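PDB 1UFO: hypothetical protein TT1662, which is an alpha/beta hydrolase fold enzyme of unknown natural substrate that probably hydrolyses ester or related bonds. Local coordinates for residues A[59-64]-A[68-73]; A[106-111]-A[233-238]. One frame throughout, in Å; residues are numbered along the deposited sequence.

From the N terminus the chain builds the first strands of an alpha/beta hydrolase sheet, then leaves strand 52-56 for a long connection. Contact 1 closes a short loop within that connection, with three residues between its segments, before helix 77-103 begins. The chain then enters strand 107-112, and contact 2 ties the start of that strand to the C-terminal end of helix 221-236, closing a loop of 121 residues. The two contacts follow in series and neither nest nor cross. They lie on opposite sides of the chain's centre, their own centres about 30 Å apart: contact 1 joins two parts of one connection, contact 2 joins sheet to last helix.

Contact 1 (A[59-64]-A[68-73]); sequences APRHGE and PPPSSK
Arg-61 reaches across to the proline run 68-70 and grips the backbone of Pro-68 side-on. Its CB lies 3.8 Å from Pro-68 O, and CG and CD stay alongside the same oxygen. A bend at chi3 (64°) then turns the guanidinium back so that NE and NH2 both face that carbonyl. NE donates to Pro-68 O at 2.6 Å and lies in the carbonyl plane, whereas NH2 bonds to Pro-68 O at 3.0 Å from above that plane. The oxygen itself sits in the guanidinium plane, at its edge, and the two bonds together fix the rotation of the group. Pro-70 N lies over one guanidinium face, and NH1 comes within 3.9 Å of Pro-70 CG. The same NH1 forms a salt bridge with Glu-80 of helix 77-103, so the arginine ties its loop to that helix as well. Arg-61 occupies the third position of a type II beta turn from Ala-59 to His-62, with positive phi (69°), in the connection that follows strand 52-56 of the alpha/beta hydrolase sheet. Next to it, the His-62 ring receives Pro-69 CB over one face in a CH-pi contact, 4.2 Å from the ring centroid. His-62 ND1 donates to Pro-60 O at 2.8 Å, nearly straight at 170°, while NE2 is hydrogen-bonded to Gln-34 N, which pins the imidazole at two corners.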
# COMPACT_ATOMS: atom_id res chain seq x y z
N ALA A 59 -17.65 -17.04 12.65
CA ALA A 59 -18.56 -16.07 13.28
C ALA A 59 -19.89 -16.76 13.58
O ALA A 59 -20.18 -17.82 13.04
CB ALA A 59 -18.80 -14.90 12.29
N PRO A 60 -20.66 -16.15 14.42
CA PRO A 60 -21.98 -16.77 14.70
C PRO A 60 -22.69 -16.98 13.39
O PRO A 60 -22.62 -16.16 12.45
CB PRO A 60 -22.68 -15.72 15.55
CG PRO A 60 -21.60 -15.02 16.26
CD PRO A 60 -20.44 -14.93 15.22
N ARG A 61 -23.41 -18.11 13.27
CA ARG A 61 -24.16 -18.50 12.10
C ARG A 61 -23.38 -18.87 10.84
O ARG A 61 -23.97 -19.12 9.78
CB ARG A 61 -25.16 -17.39 11.71
CG ARG A 61 -26.14 -17.09 12.74
CD ARG A 61 -27.16 -16.06 12.25
NE ARG A 61 -27.99 -16.48 11.13
CZ ARG A 61 -29.06 -15.77 10.76
NH1 ARG A 61 -29.31 -14.66 11.45
NH2 ARG A 61 -29.87 -16.17 9.77
N HIS A 62 -22.05 -18.97 10.92
CA HIS A 62 -21.23 -19.26 9.81
C HIS A 62 -20.36 -20.52 10.02
O HIS A 62 -20.15 -20.97 11.16
CB HIS A 62 -20.24 -18.08 9.61
CG HIS A 62 -20.88 -16.86 9.05
ND1 HIS A 62 -21.75 -16.06 9.77
CD2 HIS A 62 -20.81 -16.33 7.79
CE1 HIS A 62 -22.19 -15.08 8.97
NE2 HIS A 62 -21.63 -15.23 7.78
N GLY A 63 -19.90 -21.08 8.92
CA GLY A 63 -18.98 -22.18 8.96
C GLY A 63 -19.55 -23.42 9.64
O GLY A 63 -20.62 -23.99 9.22
N GLU A 64 -18.90 -23.83 10.70
CA GLU A 64 -19.34 -25.03 11.44
C GLU A 64 -20.41 -24.75 12.43
O GLU A 64 -21.00 -25.69 13.00
CB GLU A 64 -18.18 -25.74 12.13
CG GLU A 64 -17.12 -26.16 11.12
CD GLU A 64 -15.99 -27.04 11.68
OE1 GLU A 64 -14.92 -26.50 12.07
OE2 GLU A 64 -16.19 -28.31 11.66
N PRO A 68 -28.72 -21.05 8.94
CA PRO A 68 -27.86 -20.39 7.97
C PRO A 68 -27.54 -18.98 8.40
O PRO A 68 -28.03 -18.48 9.44
CB PRO A 68 -28.72 -20.43 6.69
CG PRO A 68 -30.06 -20.23 7.20
CD PRO A 68 -30.13 -21.05 8.48
N PRO A 69 -26.71 -18.33 7.61
CA PRO A 69 -26.33 -16.97 7.91
C PRO A 69 -27.53 -16.10 7.48
O PRO A 69 -28.54 -16.61 6.99
CB PRO A 69 -25.18 -16.74 6.95
CG PRO A 69 -24.60 -18.17 6.79
CD PRO A 69 -25.86 -18.90 6.55
N PRO A 70 -27.43 -14.83 7.66
CA PRO A 70 -28.46 -13.86 7.30
C PRO A 70 -28.66 -13.94 5.76
O PRO A 70 -27.69 -14.09 5.03
CB PRO A 70 -27.82 -12.53 7.69
CG PRO A 70 -26.94 -12.88 8.87
CD PRO A 70 -26.40 -14.25 8.55
N SER A 71 -29.92 -13.82 5.29
CA SER A 71 -30.17 -13.83 3.83
C SER A 71 -30.67 -12.46 3.39
O SER A 71 -31.53 -11.88 4.05
CB SER A 71 -31.21 -14.90 3.45
OG SER A 71 -32.18 -14.93 4.48
N SER A 72 -30.09 -11.96 2.29
CA SER A 72 -30.40 -10.64 1.77
C SER A 72 -31.85 -10.47 1.41
O SER A 72 -32.29 -9.35 1.26
CB SER A 72 -29.57 -10.30 0.52
OG SER A 72 -30.04 -11.05 -0.59
N LYS A 73 -32.58 -11.57 1.27
CA LYS A 73 -34.02 -11.51 0.92
C LYS A 73 -34.89 -11.13 2.08
O LYS A 73 -36.04 -10.76 1.91
CB LYS A 73 -34.49 -12.86 0.41
CG LYS A 73 -34.04 -13.09 -0.97
CD LYS A 73 -33.88 -14.57 -1.20
CE LYS A 73 -33.40 -14.84 -2.67
NZ LYS A 73 -32.15 -14.15 -3.13

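Contact 2 (A[106-111]-A[233-238]); sequences PLFLAG and HWLEAR
Phe-108 and Leu-235 make the centre of a contact that is wholly van der Waals in kind. Among the aromatic contacts, the phenyl ring meets the helix edge-on: CZ meets Leu-235 CB at 3.8 Å, and Leu-235 CA lies in the ring plane. Phe-108 CE2 approaches Trp-234 CB at 4.2 Å, also at the edge, while the indole leads away from the strand. Purely aliphatic is the meeting of Pro-106 CG with Leu-235 CD1 at 3.7 Å, the two side chains crossing at about a right angle. Leu-235 CG stands anti to the backbone N (chi1 179°); with chi2 at 56°, this lets CD1 touch both the proline ring and Phe-108 CE1. An alanine in place of Phe-108 would remove the ring and is likely to leave a gap beside Leu-235 and the CB of Trp-234. Phe-108 also packs on Ala-25 and Leu-27 of strand 25-30, and Leu-235 touches Ala-25, so the end of helix 221-236 rests on two adjacent parallel strands. Strand 107-112 leads through Gly-111 into what is probably the nucleophile elbow of the fold, with strand 132-135 on its other side and Leu-107 directed to helix 77-103.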
# COMPACT_ATOMS: atom_id res chain seq x y z
N PRO A 106 3.32 -10.30 20.00
CA PRO A 106 2.58 -9.10 19.57
C PRO A 106 1.37 -9.58 18.76
O PRO A 106 1.52 -10.48 17.92
CB PRO A 106 3.55 -8.42 18.65
CG PRO A 106 4.89 -8.77 19.20
CD PRO A 106 4.75 -10.23 19.60
N LEU A 107 0.21 -8.93 18.98
CA LEU A 107 -0.99 -9.37 18.29
C LEU A 107 -1.50 -8.31 17.34
O LEU A 107 -1.58 -7.09 17.70
CB LEU A 107 -2.11 -9.74 19.29
CG LEU A 107 -3.36 -10.38 18.58
CD1 LEU A 107 -4.03 -11.52 19.31
CD2 LEU A 107 -4.34 -9.17 18.40
N PHE A 108 -1.83 -8.78 16.14
CA PHE A 108 -2.40 -7.93 15.09
C PHE A 108 -3.74 -8.47 14.71
O PHE A 108 -4.04 -9.66 14.95
CB PHE A 108 -1.52 -7.98 13.85
CG PHE A 108 -0.18 -7.43 14.05
CD1 PHE A 108 0.88 -8.22 14.49
CD2 PHE A 108 0.04 -6.09 13.79
CE1 PHE A 108 2.18 -7.66 14.67
CE2 PHE A 108 1.32 -5.50 13.94
CZ PHE A 108 2.40 -6.27 14.38
N LEU A 109 -4.60 -7.61 14.16
CA LEU A 109 -5.91 -8.10 13.67
C LEU A 109 -6.00 -7.92 12.13
O LEU A 109 -5.44 -6.95 11.58
CB LEU A 109 -7.05 -7.27 14.22
CG LEU A 109 -7.25 -7.18 15.69
CD1 LEU A 109 -8.54 -6.23 15.91
CD2 LEU A 109 -7.56 -8.60 16.26
N ALA A 110 -6.72 -8.82 11.47
CA ALA A 110 -7.03 -8.64 10.03
C ALA A 110 -8.50 -8.95 9.93
O ALA A 110 -8.98 -9.87 10.58
CB ALA A 110 -6.22 -9.55 9.17
N GLY A 111 -9.26 -8.13 9.19
CA GLY A 111 -10.66 -8.48 9.00
C GLY A 111 -10.99 -8.30 7.52
O GLY A 111 -10.43 -7.37 6.91
N HIS A 233 6.29 -3.90 9.16
CA HIS A 233 6.83 -2.58 9.51
C HIS A 233 6.48 -2.26 10.98
O HIS A 233 7.34 -1.83 11.76
CB HIS A 233 6.19 -1.53 8.59
CG HIS A 233 6.66 -0.15 8.91
ND1 HIS A 233 7.92 0.29 8.59
CD2 HIS A 233 6.07 0.85 9.63
CE1 HIS A 233 8.10 1.49 9.11
NE2 HIS A 233 6.99 1.85 9.75
N TRP A 234 5.21 -2.46 11.36
CA TRP A 234 4.82 -2.11 12.73
C TRP A 234 5.36 -3.12 13.77
O TRP A 234 5.61 -2.74 14.89
CB TRP A 234 3.28 -1.93 12.85
CG TRP A 234 2.89 -0.67 12.13
CD1 TRP A 234 2.17 -0.54 10.90
CD2 TRP A 234 3.31 0.65 12.47
NE1 TRP A 234 2.21 0.78 10.53
CE2 TRP A 234 2.87 1.53 11.45
CE3 TRP A 234 4.01 1.18 13.56
CZ2 TRP A 234 3.15 2.92 11.49
CZ3 TRP A 234 4.27 2.53 13.61
CH2 TRP A 234 3.84 3.40 12.58
N LEU A 235 5.57 -4.38 13.38
CA LEU A 235 6.13 -5.35 14.32
C LEU A 235 7.59 -4.98 14.65
O LEU A 235 8.07 -5.19 15.78
CB LEU A 235 6.15 -6.73 13.67
CG LEU A 235 6.73 -7.92 14.48
CD1 LEU A 235 6.00 -8.03 15.77
CD2 LEU A 235 6.57 -9.18 13.63
N GLU A 236 8.31 -4.49 13.65
CA GLU A 236 9.71 -4.19 13.80
C GLU A 236 9.95 -2.82 14.38
O GLU A 236 11.11 -2.50 14.75
CB GLU A 236 10.36 -4.32 12.43
CG GLU A 236 10.55 -5.75 11.98
CD GLU A 236 10.90 -5.91 10.50
OE1 GLU A 236 11.43 -4.95 9.91
OE2 GLU A 236 10.63 -6.97 9.95
N ALA A 237 8.90 -2.01 14.49
CA ALA A 237 9.07 -0.64 14.96
C ALA A 237 9.49 -0.55 16.40
O ALA A 237 9.06 -1.35 17.25
CB ALA A 237 7.80 0.19 14.71
N ARG A 238 10.36 0.42 16.67
CA ARG A 238 10.89 0.61 18.01
C ARG A 238 10.89 2.08 18.38
O ARG A 238 10.63 2.34 19.57
CB ARG A 238 12.31 0.05 18.13
CG ARG A 238 12.36 -1.47 18.12
CD ARG A 238 11.55 -2.04 19.30
NE ARG A 238 10.83 -3.26 18.96
CZ ARG A 238 11.39 -4.41 18.59
NH1 ARG A 238 12.72 -4.51 18.51
NH2 ARG A 238 10.63 -5.46 18.33
OXT ARG A 238 11.15 2.92 17.50